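Local structure of protein Pcdhgb2 (5SZR) at residues Ile54-Lys59 against Glu63-Asp68. The protein probably mediates calcium-dependent cell adhesion through its extracellular cadherin domains, of which 3-6 are present here, and may help establish specific neuronal connections in the brain. Residues are numbered along the deposited sequence; the frame is centred on the assembly and turned at random.
Sequences IFNLDK and EITTKD
An antiparallel beta hairpin in the first cadherin domain of this chain pairs Phe55-Leu57 with Ile64-Thr66. Asn56 and Thr65 form its hydrogen-bonded pair: Asn56 N reaches Thr65 O at 2.7 Å, and Thr65 N returns to Asn56 O at 3.1 Å. Beyond this pair, Asp58 N bonds to Glu63 O (3.0 Å) toward the turn, and Lys67 N to Ile54 O (2.7 Å) at the open end.

Leu57 and Ile64 put their side chains on the apolar face; with Leu57 CG anti to the backbone N (chi1 170°) and the second torsion at 58°, Leu57 CD1 reaches Ile64 CG1 at 3.7 Å. The Phe55 ring is met obliquely by the Thr66 methyl, CG2 lying 4.0 Å from CE1, so this threonine gives carbon to the core while its OG1 bonds to Phe22 N. The other face carries an exposed Asn56 and a partly exposed Thr65, polar residues suited to meeting solvent; there a water donates to Asn56 O and also bonds to Thr65 OG1 (2.9 Å to the hydroxyl). Lys67 runs its extended aliphatic chain past the Ile54 and Phe55 carbonyls, and its ammonium bonds to Glu52 O. Asp58 OD1 accepts from Arg60 N and OD2 from Thr61 OG1, both within the turn that joins the strands.

Strand 63-66 is the middle of its three-stranded sheet, between 55-57 and 23-26. Phe55, Leu57 and Ile64 pack against strand 77-85 of the facing sheet, Phe55 edge-to-face with Tyr78, closing the beta sandwich.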
loop_
_atom_site.group_PDB
_atom_site.type_symbol
_atom_site.label_atom_id
_atom_site.label_comp_id
_atom_site.label_asym_id
_atom_site.label_seq_id
_atom_site.Cartn_x
_atom_site.Cartn_y
_atom_site.Cartn_z
ATOM N N ILE A 54 16.386 62.333 18.782
ATOM C CA ILE A 54 17.471 61.373 18.669
ATOM C C ILE A 54 18.759 61.895 19.298
ATOM O O ILE A 54 19.495 61.132 19.931
ATOM C CB ILE A 54 17.693 60.996 17.185
ATOM C CG1 ILE A 54 16.511 60.189 16.647
ATOM C CG2 ILE A 54 18.999 60.238 16.994
ATOM C CD1 ILE A 54 16.381 58.818 17.275
ATOM N N PHE A 55 19.043 63.186 19.144
ATOM C CA PHE A 55 20.303 63.765 19.580
ATOM C C PHE A 55 20.106 64.713 20.757
ATOM O O PHE A 55 19.066 65.369 20.890
ATOM C CB PHE A 55 20.989 64.522 18.435
ATOM C CG PHE A 55 21.270 63.676 17.234
ATOM C CD1 PHE A 55 22.417 62.908 17.167
ATOM C CD2 PHE A 55 20.386 63.651 16.169
ATOM C CE1 PHE A 55 22.679 62.125 16.059
ATOM C CE2 PHE A 55 20.641 62.872 15.057
ATOM C CZ PHE A 55 21.789 62.105 15.002
ATOM N N ASN A 56 21.128 64.783 21.607
ATOM C CA ASN A 56 21.167 65.701 22.737
ATOM C C ASN A 56 22.338 66.656 22.555
ATOM O O ASN A 56 23.477 66.218 22.353
ATOM C CB ASN A 56 21.293 64.943 24.060
ATOM C CG ASN A 56 21.422 65.870 25.249
ATOM O OD1 ASN A 56 22.530 66.217 25.663
ATOM N ND2 ASN A 56 20.288 66.278 25.807
ATOM N N LEU A 57 22.057 67.954 22.618
ATOM C CA LEU A 57 23.069 68.992 22.473
ATOM C C LEU A 57 23.268 69.682 23.816
ATOM O O LEU A 57 22.338 70.304 24.342
ATOM C CB LEU A 57 22.666 70.006 21.402
ATOM C CG LEU A 57 23.525 71.273 21.321
ATOM C CD1 LEU A 57 24.984 70.920 21.074
ATOM C CD2 LEU A 57 23.011 72.213 20.239
ATOM N N ASP A 58 24.476 69.571 24.364
ATOM C CA ASP A 58 24.810 70.280 25.594
ATOM C C ASP A 58 24.794 71.782 25.331
ATOM O O ASP A 58 25.571 72.285 24.513
ATOM C CB ASP A 58 26.177 69.834 26.109
ATOM C CG ASP A 58 26.435 70.264 27.546
ATOM O OD1 ASP A 58 25.888 71.299 27.983
ATOM O OD2 ASP A 58 27.198 69.563 28.244
ATOM N N LYS A 59 23.906 72.498 26.026
ATOM C CA LYS A 59 23.762 73.930 25.790
ATOM C C LYS A 59 25.029 74.694 26.154
ATOM O O LYS A 59 25.308 75.745 25.566
ATOM C CB LYS A 59 22.569 74.472 26.576
ATOM N N GLU A 63 28.812 69.566 23.142
ATOM C CA GLU A 63 28.925 68.155 22.800
ATOM C C GLU A 63 27.580 67.625 22.321
ATOM O O GLU A 63 26.524 67.994 22.845
ATOM C CB GLU A 63 29.404 67.342 24.002
ATOM C CG GLU A 63 30.806 67.672 24.479
ATOM C CD GLU A 63 31.272 66.749 25.591
ATOM O OE1 GLU A 63 31.323 65.521 25.359
ATOM O OE2 GLU A 63 31.572 67.247 26.697
ATOM N N ILE A 64 27.623 66.753 21.319
ATOM C CA ILE A 64 26.428 66.161 20.732
ATOM C C ILE A 64 26.517 64.654 20.899
ATOM O O ILE A 64 27.492 64.030 20.459
ATOM C CB ILE A 64 26.268 66.535 19.253
ATOM C CG1 ILE A 64 26.172 68.049 19.100
ATOM C CG2 ILE A 64 25.046 65.848 18.660
ATOM C CD1 ILE A 64 26.075 68.486 17.677
ATOM N N THR A 65 25.504 64.069 21.528
ATOM C CA THR A 65 25.422 62.631 21.713
ATOM C C THR A 65 24.036 62.153 21.311
ATOM O O THR A 65 23.062 62.910 21.349
ATOM C CB THR A 65 25.703 62.223 23.165
ATOM O OG1 THR A 65 24.792 62.904 24.036
ATOM C CG2 THR A 65 27.134 62.565 23.553
ATOM N N THR A 66 23.956 60.886 20.917
ATOM C CA THR A 66 22.656 60.269 20.716
ATOM C C THR A 66 21.995 60.031 22.067
ATOM O O THR A 66 22.667 59.817 23.079
ATOM C CB THR A 66 22.787 58.946 19.953
ATOM O OG1 THR A 66 23.472 57.980 20.765
ATOM C CG2 THR A 66 23.557 59.149 18.652
ATOM N N LYS A 67 20.664 60.093 22.084
ATOM C CA LYS A 67 19.907 59.779 23.288
ATOM C C LYS A 67 18.861 58.700 23.045
ATOM O O LYS A 67 18.065 58.405 23.944
ATOM C CB LYS A 67 19.252 61.040 23.861
ATOM C CG LYS A 67 18.189 61.674 22.985
ATOM C CD LYS A 67 17.620 62.922 23.649
ATOM C CE LYS A 67 16.394 63.433 22.917
ATOM N NZ LYS A 67 15.918 64.744 23.441
ATOM N N ASP A 68 18.852 58.098 21.859
ATOM C CA ASP A 68 17.945 57.009 21.536
ATOM C C ASP A 68 18.632 56.117 20.510
ATOM O O ASP A 68 19.742 56.400 20.057
ATOM C CB ASP A 68 16.603 57.542 21.022
ATOM C CG ASP A 68 15.437 56.651 21.401
ATOM O OD1 ASP A 68 14.337 57.189 21.646
ATOM O OD2 ASP A 68 15.618 55.416 21.458
HETATM O O HOH W 1 25.825 65.572 24.456
#